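Local coordinates for protein Serpin48 (Tenebrio molitor, PDB 3OZQ) that inhibits the serine protease SPE with high specificity in the innate immunity of the insect, as a member of the serpin family, at residues Asn13-Phe18 with Lys363-Phe368; Ser17-Val22 with Val36-Ala41; Ser231-Leu236 with Ile357-Val362. All blocks are in the same frame, centred on the assembly; numbering follows the deposited sequence.

Contact 1 (Asn13-Phe18 with Lys363-Phe368); sequences NAVNSF and KGMILF
Asn16 and Ile366 mark the closest backbone approach where helical residues 13-18 cross strand 365-368, the two short axes coming within 7.3 Å at an angle of 51°. This is a helix laid on sheet B of the serpin fold, and a single amide side chain does most of the gripping. Asn16 reaches the strand with CG anti to its carbonyl carbon (chi1 -63°) and uses both ends of the amide: OD1 accepts from Ile366 N at 3.1 Å, the donor tilted out of the carbonyl plane, while ND2 donates to Gly364 O at 3.0 Å, this time in the plane of the glycine carbonyl. Two bonds of opposite sense fix the rotation of the group and serve the backbone as a neighbouring strand would, a task for which asparagine has the right donor and acceptor. Gly364 turns with a positive phi, a conformation that favours glycine. Next to the amide the contact is apolar. Val15, beta-branched and compact, brings CG1 at a slant to within 4.1 Å of Met365 CG, and Phe39 of helix 38-50 touches both residues. The same Val15 CG1 lies 3.6 Å from Ile366 O.

Contact 2 (Ser17-Val22 with Val36-Ala41); sequences SFTPSV and VSPFSA
Pro38 sets its ring against three residues of helix 10-29, Phe18, Thr19 and Val22, where that helix meets the start of helix 38-50 in the buried helical region of the serpin fold. The Pro38 and Thr19 side chains cross at about a right angle, Pro38 CG lying 3.8 Å from Thr19 CA, and the proline meets Val22 at a slant, with Pro38 CG 3.7 Å from Val22 CB. With CG trans to the backbone N (chi1 -172°), the Phe18 ring turns an edge to Pro38, so that Phe18 CE2 lies 3.5 Å from Pro38 O near the ring plane and CD2 lies 3.8 Å from Pro38 CB. One ring face is covered by Val22 CG2, one turn further along the same helix, and Leu286 of helix 279-286 also touches the ring. An alanine in place of this phenylalanine is likely to open a gap beside Pro38 CB and Val22 CG2, leaving Leu286 without its aromatic neighbour. Proline suits the first turn of helix 38-50, where no earlier turn awaits its missing N-H; Ser37 at the N-cap accepts from Ser40 N. The next amide, Phe39 N, gives its proton to a water 3.0 Å away, which itself donates to Thr19 OG1; that hydroxyl is also hydrogen-bonded to Val15 O. Beside the proline, two beta-branched side chains complete the apolar seam, Val22 CG1 resting 3.8 Å from Val36 CG2.

Contact 3 (Ser231-Leu236 with Ile357-Val362); sequences SLTIVL and IFYIKV
Sheet B of the serpin fold supplies this contact, an antiparallel pairing of strands 231-236 and 357-362 whose directions differ by 157°. Six backbone hydrogen bonds join the hydrogen-bonded pairs Ser231-Lys361, Thr233-Tyr359 and Val235-Ile357; that from Thr233 N to Tyr359 O is nearly straight at 2.8 Å. Tyr359 holds CG between its backbone N and carbonyl carbon (chi1 64°), which leans the ring over its neighbour: Thr233 CB sits 3.7 Å from the ring centroid, close to the normal, in a CH-pi contact. Threonine fits here because its carbon branch packs on the ring while OG1 serves water. One water lies 2.7 Å from Thr233 OG1 and also bonds Ser231 OG and Tyr359 O; a second bridges Thr233 OG1, Tyr359 OH and Lys361 NZ. Solvent links only this end of the face, whose apolar remainder is Val235 against Ile357, CB to CB 4.2 Å. The other face is aliphatic and aromatic. Leu232 CD1 lies 3.7 Å from Ile360 CG1 and 4.0 Å from Phe358 CD1; Ile234 CD1 reaches Phe358 CB, and the Phe358 ring also meets Phe271. Regular antiparallel pairing of this kind is typical of adjoining strands in serpin sheet B.

How the contacts relate
From the N terminus, helix 10-29 opens both contact 1 and contact 2, which share Ser17 and Phe18. Contact 2 closes first, after a short connection of 13 residues, joining that helix to the start of helix 38-50. Contact 3 opens much later, at 231, and closes at 357-362, so it follows contact 2 in series. The chain then turns into strand 365-372, whose beginning returns to the first helix and closes contact 1 around contact 3. Contacts 1 and 2 touch through Leu367 O and Ser37 OG; contacts 1 and 3 meet by backbone bonding of Leu367 and Phe368 to Ile360, a classic beta bulge. Together they tie two helices to sheet B.

Contact 1 (Asn13-Phe18 with Lys363-Phe368)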
loop_
_atom_site.group_PDB
_atom_site.type_symbol
_atom_site.label_atom_id
_atom_site.label_comp_id
_atom_site.label_asym_id
_atom_site.label_seq_id
_atom_site.Cartn_x
_atom_site.Cartn_y
_atom_site.Cartn_z
ATOM N N ASN A 13 0.999 6.660 -13.293
ATOM C CA ASN A 13 1.707 7.880 -12.938
ATOM C C ASN A 13 1.030 8.647 -11.798
ATOM O O ASN A 13 1.706 9.224 -10.946
ATOM C CB ASN A 13 1.847 8.773 -14.177
ATOM C CG ASN A 13 3.175 9.492 -14.234
ATOM O OD1 ASN A 13 3.948 9.316 -15.181
ATOM N ND2 ASN A 13 3.451 10.310 -13.223
ATOM N N ALA A 14 -0.302 8.655 -11.785
ATOM C CA ALA A 14 -1.048 9.358 -10.741
ATOM C C ALA A 14 -0.874 8.701 -9.374
ATOM O O ALA A 14 -0.824 9.379 -8.351
ATOM C CB ALA A 14 -2.533 9.457 -11.105
ATOM N N VAL A 15 -0.780 7.377 -9.370
ATOM C CA VAL A 15 -0.547 6.619 -8.151
ATOM C C VAL A 15 0.813 6.978 -7.552
ATOM O O VAL A 15 0.942 7.191 -6.337
ATOM C CB VAL A 15 -0.578 5.116 -8.445
ATOM C CG1 VAL A 15 -0.144 4.316 -7.214
ATOM C CG2 VAL A 15 -1.973 4.695 -8.930
ATOM N N ASN A 16 1.821 7.048 -8.413
ATOM C CA ASN A 16 3.182 7.314 -7.969
ATOM C C ASN A 16 3.325 8.680 -7.330
ATOM O O ASN A 16 4.098 8.844 -6.393
ATOM C CB ASN A 16 4.191 7.134 -9.111
ATOM C CG ASN A 16 4.228 5.712 -9.621
ATOM O OD1 ASN A 16 3.641 4.816 -9.018
ATOM N ND2 ASN A 16 4.912 5.495 -10.733
ATOM N N SER A 17 2.580 9.662 -7.823
ATOM C CA SER A 17 2.621 10.982 -7.208
ATOM C C SER A 17 1.730 11.030 -5.960
ATOM O O SER A 17 1.985 11.800 -5.030
ATOM C CB SER A 17 2.227 12.065 -8.215
ATOM O OG SER A 17 1.064 11.698 -8.939
ATOM N N PHE A 18 0.696 10.195 -5.950
ATOM C CA PHE A 18 -0.197 10.052 -4.800
ATOM C C PHE A 18 0.568 9.453 -3.625
ATOM O O PHE A 18 0.326 9.788 -2.463
ATOM C CB PHE A 18 -1.371 9.143 -5.195
ATOM C CG PHE A 18 -2.468 9.046 -4.166
ATOM C CD1 PHE A 18 -3.090 10.181 -3.675
ATOM C CD2 PHE A 18 -2.919 7.799 -3.735
ATOM C CE1 PHE A 18 -4.128 10.078 -2.743
ATOM C CE2 PHE A 18 -3.954 7.685 -2.818
ATOM C CZ PHE A 18 -4.564 8.829 -2.313
ATOM N N LYS A 363 5.774 -3.090 -12.576
ATOM C CA LYS A 363 5.624 -2.481 -13.890
ATOM C C LYS A 363 5.600 -0.962 -13.783
ATOM O O LYS A 363 4.713 -0.295 -14.337
ATOM C CB LYS A 363 4.355 -3.017 -14.565
ATOM C CG LYS A 363 4.243 -4.532 -14.420
ATOM C CD LYS A 363 3.160 -5.145 -15.289
ATOM C CE LYS A 363 3.201 -6.672 -15.186
ATOM N NZ LYS A 363 2.235 -7.349 -16.105
ATOM N N GLY A 364 6.576 -0.424 -13.053
ATOM C CA GLY A 364 6.731 1.012 -12.883
ATOM C C GLY A 364 5.748 1.622 -11.890
ATOM O O GLY A 364 5.839 2.801 -11.548
ATOM N N MET A 365 4.805 0.827 -11.411
ATOM C CA MET A 365 3.845 1.366 -10.455
ATOM C C MET A 365 4.123 0.956 -9.006
ATOM O O MET A 365 4.250 -0.230 -8.697
ATOM C CB MET A 365 2.433 0.971 -10.836
ATOM C CG MET A 365 1.379 1.745 -10.067
ATOM S SD MET A 365 -0.252 1.224 -10.562
ATOM C CE MET A 365 -0.244 -0.482 -10.040
ATOM N N ILE A 366 4.206 1.950 -8.129
ATOM C CA ILE A 366 4.340 1.703 -6.693
ATOM C C ILE A 366 3.079 1.071 -6.090
ATOM O O ILE A 366 1.990 1.634 -6.173
ATOM C CB ILE A 366 4.694 2.992 -5.940
ATOM C CG1 ILE A 366 6.046 3.521 -6.426
ATOM C CG2 ILE A 366 4.740 2.741 -4.411
ATOM C CD1 ILE A 366 6.457 4.834 -5.805
ATOM N N LEU A 367 3.242 -0.103 -5.488
ATOM C CA LEU A 367 2.157 -0.847 -4.860
ATOM C C LEU A 367 2.091 -0.661 -3.337
ATOM O O LEU A 367 1.013 -0.595 -2.753
ATOM C CB LEU A 367 2.302 -2.336 -5.169
ATOM C CG LEU A 367 1.434 -2.867 -6.307
ATOM C CD1 LEU A 367 1.724 -2.111 -7.598
ATOM C CD2 LEU A 367 1.598 -4.368 -6.479
ATOM N N PHE A 368 3.259 -0.600 -2.711
ATOM C CA PHE A 368 3.380 -0.459 -1.266
ATOM C C PHE A 368 4.543 0.470 -0.977
ATOM O O PHE A 368 5.512 0.501 -1.727
ATOM C CB PHE A 368 3.711 -1.802 -0.618
ATOM C CG PHE A 368 2.536 -2.725 -0.463
ATOM C CD1 PHE A 368 1.667 -2.584 0.609
ATOM C CD2 PHE A 368 2.326 -3.760 -1.359
ATOM C CE1 PHE A 368 0.598 -3.451 0.783
ATOM C CE2 PHE A 368 1.249 -4.633 -1.197
ATOM C CZ PHE A 368 0.391 -4.477 -0.119
#

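Contact 2 (Ser17-Val22 with Val36-Ala41)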
loop_
_atom_site.group_PDB
_atom_site.type_symbol
_atom_site.label_atom_id
_atom_site.label_comp_id
_atom_site.label_asym_id
_atom_site.label_seq_id
_atom_site.Cartn_x
_atom_site.Cartn_y
_atom_site.Cartn_z
ATOM N N SER A 17 2.580 9.662 -7.823
ATOM C CA SER A 17 2.621 10.982 -7.208
ATOM C C SER A 17 1.730 11.030 -5.960
ATOM O O SER A 17 1.985 11.800 -5.030
ATOM C CB SER A 17 2.227 12.065 -8.215
ATOM O OG SER A 17 1.064 11.698 -8.939
ATOM N N PHE A 18 0.696 10.195 -5.950
ATOM C CA PHE A 18 -0.197 10.052 -4.800
ATOM C C PHE A 18 0.568 9.453 -3.625
ATOM O O PHE A 18 0.326 9.788 -2.463
ATOM C CB PHE A 18 -1.371 9.143 -5.195
ATOM C CG PHE A 18 -2.468 9.046 -4.166
ATOM C CD1 PHE A 18 -3.090 10.181 -3.675
ATOM C CD2 PHE A 18 -2.919 7.799 -3.735
ATOM C CE1 PHE A 18 -4.128 10.078 -2.743
ATOM C CE2 PHE A 18 -3.954 7.685 -2.818
ATOM C CZ PHE A 18 -4.564 8.829 -2.313
ATOM N N THR A 19 1.518 8.582 -3.950
ATOM C CA THR A 19 2.223 7.783 -2.946
ATOM C C THR A 19 2.947 8.604 -1.875
ATOM O O THR A 19 2.732 8.383 -0.676
ATOM C CB THR A 19 3.146 6.760 -3.606
ATOM O OG1 THR A 19 2.348 5.817 -4.334
ATOM C CG2 THR A 19 3.977 6.019 -2.555
ATOM N N PRO A 20 3.799 9.556 -2.294
ATOM C CA PRO A 20 4.495 10.391 -1.309
ATOM C C PRO A 20 3.549 11.270 -0.515
ATOM O O PRO A 20 3.833 11.531 0.650
ATOM C CB PRO A 20 5.426 11.260 -2.165
ATOM C CG PRO A 20 4.888 11.171 -3.558
ATOM C CD PRO A 20 4.280 9.809 -3.664
ATOM N N SER A 21 2.456 11.723 -1.131
ATOM C CA SER A 21 1.477 12.526 -0.416
ATOM C C SER A 21 0.856 11.683 0.688
ATOM O O SER A 21 0.682 12.150 1.802
ATOM C CB SER A 21 0.388 13.048 -1.364
ATOM O OG SER A 21 0.937 13.864 -2.390
ATOM N N VAL A 22 0.531 10.434 0.372
ATOM C CA VAL A 22 -0.008 9.525 1.376
ATOM C C VAL A 22 1.000 9.241 2.488
ATOM O O VAL A 22 0.662 9.326 3.673
ATOM C CB VAL A 22 -0.535 8.224 0.746
ATOM C CG1 VAL A 22 -0.891 7.211 1.827
ATOM C CG2 VAL A 22 -1.783 8.524 -0.093
ATOM N N VAL A 36 1.987 1.068 3.894
ATOM C CA VAL A 36 0.765 1.593 3.311
ATOM C C VAL A 36 0.701 1.303 1.806
ATOM O O VAL A 36 1.735 1.216 1.140
ATOM C CB VAL A 36 0.602 3.118 3.580
ATOM C CG1 VAL A 36 1.793 3.928 2.993
ATOM C CG2 VAL A 36 -0.779 3.639 3.080
ATOM N N SER A 37 -0.515 1.110 1.293
ATOM C CA SER A 37 -0.727 0.977 -0.141
ATOM C C SER A 37 -1.577 2.127 -0.660
ATOM O O SER A 37 -2.810 2.042 -0.690
ATOM C CB SER A 37 -1.406 -0.334 -0.492
ATOM O OG SER A 37 -1.543 -0.424 -1.905
ATOM N N PRO A 38 -0.921 3.223 -1.060
ATOM C CA PRO A 38 -1.701 4.301 -1.686
ATOM C C PRO A 38 -2.451 3.799 -2.924
ATOM O O PRO A 38 -3.617 4.174 -3.159
ATOM C CB PRO A 38 -0.636 5.337 -2.038
ATOM C CG PRO A 38 0.476 5.077 -1.012
ATOM C CD PRO A 38 0.497 3.579 -0.882
ATOM N N PHE A 39 -1.809 2.929 -3.694
ATOM C CA PHE A 39 -2.453 2.370 -4.885
ATOM C C PHE A 39 -3.784 1.699 -4.557
ATOM O O PHE A 39 -4.819 2.030 -5.138
ATOM C CB PHE A 39 -1.544 1.347 -5.569
ATOM C CG PHE A 39 -2.290 0.397 -6.461
ATOM C CD1 PHE A 39 -2.644 -0.865 -6.011
ATOM C CD2 PHE A 39 -2.666 0.781 -7.739
ATOM C CE1 PHE A 39 -3.358 -1.729 -6.820
ATOM C CE2 PHE A 39 -3.365 -0.082 -8.553
ATOM C CZ PHE A 39 -3.705 -1.341 -8.095
ATOM N N SER A 40 -3.764 0.747 -3.620
ATOM C CA SER A 40 -4.971 -0.020 -3.328
ATOM C C SER A 40 -6.095 0.881 -2.789
ATOM O O SER A 40 -7.258 0.785 -3.212
ATOM C CB SER A 40 -4.648 -1.172 -2.367
ATOM O OG SER A 40 -5.626 -2.196 -2.438
ATOM N N ALA A 41 -5.741 1.760 -1.856
ATOM C CA ALA A 41 -6.693 2.719 -1.335
ATOM C C ALA A 41 -7.294 3.498 -2.510
ATOM O O ALA A 41 -8.505 3.751 -2.557
ATOM C CB ALA A 41 -6.009 3.658 -0.350
HETATM O O HOH W 1 1.132 3.159 -4.184
#

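Contact 3 (Ser231-Leu236 with Ile357-Val362)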
loop_
_atom_site.group_PDB
_atom_site.type_symbol
_atom_site.label_atom_id
_atom_site.label_comp_id
_atom_site.label_asym_id
_atom_site.label_seq_id
_atom_site.Cartn_x
_atom_site.Cartn_y
_atom_site.Cartn_z
ATOM N N SER A 231 9.631 -5.411 -7.934
ATOM C CA SER A 231 10.871 -5.106 -7.210
ATOM C C SER A 231 10.629 -4.460 -5.847
ATOM O O SER A 231 9.574 -3.879 -5.606
ATOM C CB SER A 231 11.787 -4.230 -8.062
ATOM O OG SER A 231 11.265 -2.920 -8.191
ATOM N N LEU A 232 11.599 -4.610 -4.947
ATOM C CA LEU A 232 11.612 -3.900 -3.671
ATOM C C LEU A 232 12.760 -2.899 -3.678
ATOM O O LEU A 232 13.924 -3.278 -3.847
ATOM C CB LEU A 232 11.777 -4.866 -2.497
ATOM C CG LEU A 232 11.887 -4.134 -1.154
ATOM C CD1 LEU A 232 10.515 -3.731 -0.739
ATOM C CD2 LEU A 232 12.539 -4.968 -0.045
ATOM N N THR A 233 12.436 -1.621 -3.536
ATOM C CA THR A 233 13.446 -0.570 -3.563
ATOM C C THR A 233 13.695 -0.014 -2.157
ATOM O O THR A 233 12.756 0.428 -1.491
ATOM C CB THR A 233 13.015 0.607 -4.484
ATOM O OG1 THR A 233 12.955 0.173 -5.854
ATOM C CG2 THR A 233 13.981 1.776 -4.365
ATOM N N ILE A 234 14.960 -0.039 -1.720
ATOM C CA ILE A 234 15.360 0.547 -0.441
ATOM C C ILE A 234 15.971 1.911 -0.709
ATOM O O ILE A 234 16.791 2.054 -1.614
ATOM C CB ILE A 234 16.446 -0.316 0.270
ATOM C CG1 ILE A 234 16.039 -1.791 0.297
ATOM C CG2 ILE A 234 16.758 0.219 1.658
ATOM C CD1 ILE A 234 14.719 -2.029 0.951
ATOM N N VAL A 235 15.562 2.910 0.058
ATOM C CA VAL A 235 16.183 4.223 0.014
ATOM C C VAL A 235 16.925 4.429 1.328
ATOM O O VAL A 235 16.313 4.573 2.390
ATOM C CB VAL A 235 15.164 5.354 -0.197
ATOM C CG1 VAL A 235 15.884 6.695 -0.292
ATOM C CG2 VAL A 235 14.332 5.100 -1.454
ATOM N N LEU A 236 18.254 4.430 1.235
ATOM C CA LEU A 236 19.131 4.397 2.393
ATOM C C LEU A 236 19.934 5.686 2.518
ATOM O O LEU A 236 20.772 5.974 1.678
ATOM C CB LEU A 236 20.087 3.222 2.240
ATOM C CG LEU A 236 21.050 2.958 3.387
ATOM C CD1 LEU A 236 20.265 2.639 4.660
ATOM C CD2 LEU A 236 22.002 1.823 3.020
ATOM N N ILE A 357 13.573 3.892 4.058
ATOM C CA ILE A 357 12.296 3.839 3.364
ATOM C C ILE A 357 12.385 2.697 2.357
ATOM O O ILE A 357 13.459 2.414 1.840
ATOM C CB ILE A 357 12.049 5.172 2.621
ATOM C CG1 ILE A 357 11.853 6.317 3.616
ATOM C CG2 ILE A 357 10.885 5.070 1.636
ATOM C CD1 ILE A 357 11.744 7.683 2.946
ATOM N N PHE A 358 11.266 2.032 2.086
ATOM C CA PHE A 358 11.216 1.013 1.046
ATOM C C PHE A 358 9.910 1.125 0.273
ATOM O O PHE A 358 8.937 1.708 0.752
ATOM C CB PHE A 358 11.302 -0.387 1.636
ATOM C CG PHE A 358 10.149 -0.724 2.519
ATOM C CD1 PHE A 358 8.963 -1.211 1.986
ATOM C CD2 PHE A 358 10.226 -0.510 3.884
ATOM C CE1 PHE A 358 7.883 -1.509 2.807
ATOM C CE2 PHE A 358 9.159 -0.808 4.700
ATOM C CZ PHE A 358 7.974 -1.296 4.161
ATOM N N TYR A 359 9.889 0.556 -0.925
ATOM C CA TYR A 359 8.654 0.505 -1.682
ATOM C C TYR A 359 8.682 -0.605 -2.708
ATOM O O TYR A 359 9.731 -0.930 -3.260
ATOM C CB TYR A 359 8.298 1.867 -2.311
ATOM C CG TYR A 359 9.266 2.408 -3.357
ATOM C CD1 TYR A 359 10.194 3.392 -3.028
ATOM C CD2 TYR A 359 9.209 1.976 -4.679
ATOM C CE1 TYR A 359 11.063 3.909 -3.979
ATOM C CE2 TYR A 359 10.086 2.486 -5.643
ATOM C CZ TYR A 359 11.003 3.453 -5.277
ATOM O OH TYR A 359 11.865 3.976 -6.211
ATOM N N ILE A 360 7.516 -1.197 -2.935
ATOM C CA ILE A 360 7.378 -2.280 -3.888
ATOM C C ILE A 360 6.761 -1.712 -5.169
ATOM O O ILE A 360 5.735 -1.020 -5.115
ATOM C CB ILE A 360 6.473 -3.393 -3.325
ATOM C CG1 ILE A 360 7.175 -4.129 -2.173
ATOM C CG2 ILE A 360 6.112 -4.396 -4.401
ATOM C CD1 ILE A 360 6.411 -5.315 -1.703
ATOM N N LYS A 361 7.393 -1.993 -6.307
ATOM C CA LYS A 361 6.879 -1.561 -7.614
ATOM C C LYS A 361 6.516 -2.753 -8.459
ATOM O O LYS A 361 7.182 -3.788 -8.412
ATOM C CB LYS A 361 7.909 -0.766 -8.410
ATOM C CG LYS A 361 8.066 0.691 -8.059
ATOM C CD LYS A 361 8.970 1.401 -9.091
ATOM C CE LYS A 361 10.353 0.751 -9.167
ATOM N NZ LYS A 361 11.290 1.439 -10.122
ATOM N N VAL A 362 5.460 -2.601 -9.250
ATOM C CA VAL A 362 5.155 -3.567 -10.283
ATOM C C VAL A 362 4.927 -2.817 -11.589
ATOM O O VAL A 362 4.024 -1.984 -11.688
ATOM C CB VAL A 362 3.930 -4.416 -9.935
ATOM C CG1 VAL A 362 3.499 -5.231 -11.147
ATOM C CG2 VAL A 362 4.234 -5.324 -8.747
HETATM O O HOH W 2 10.608 -1.110 -6.175
HETATM O O HOH W 3 13.273 2.044 -7.865
#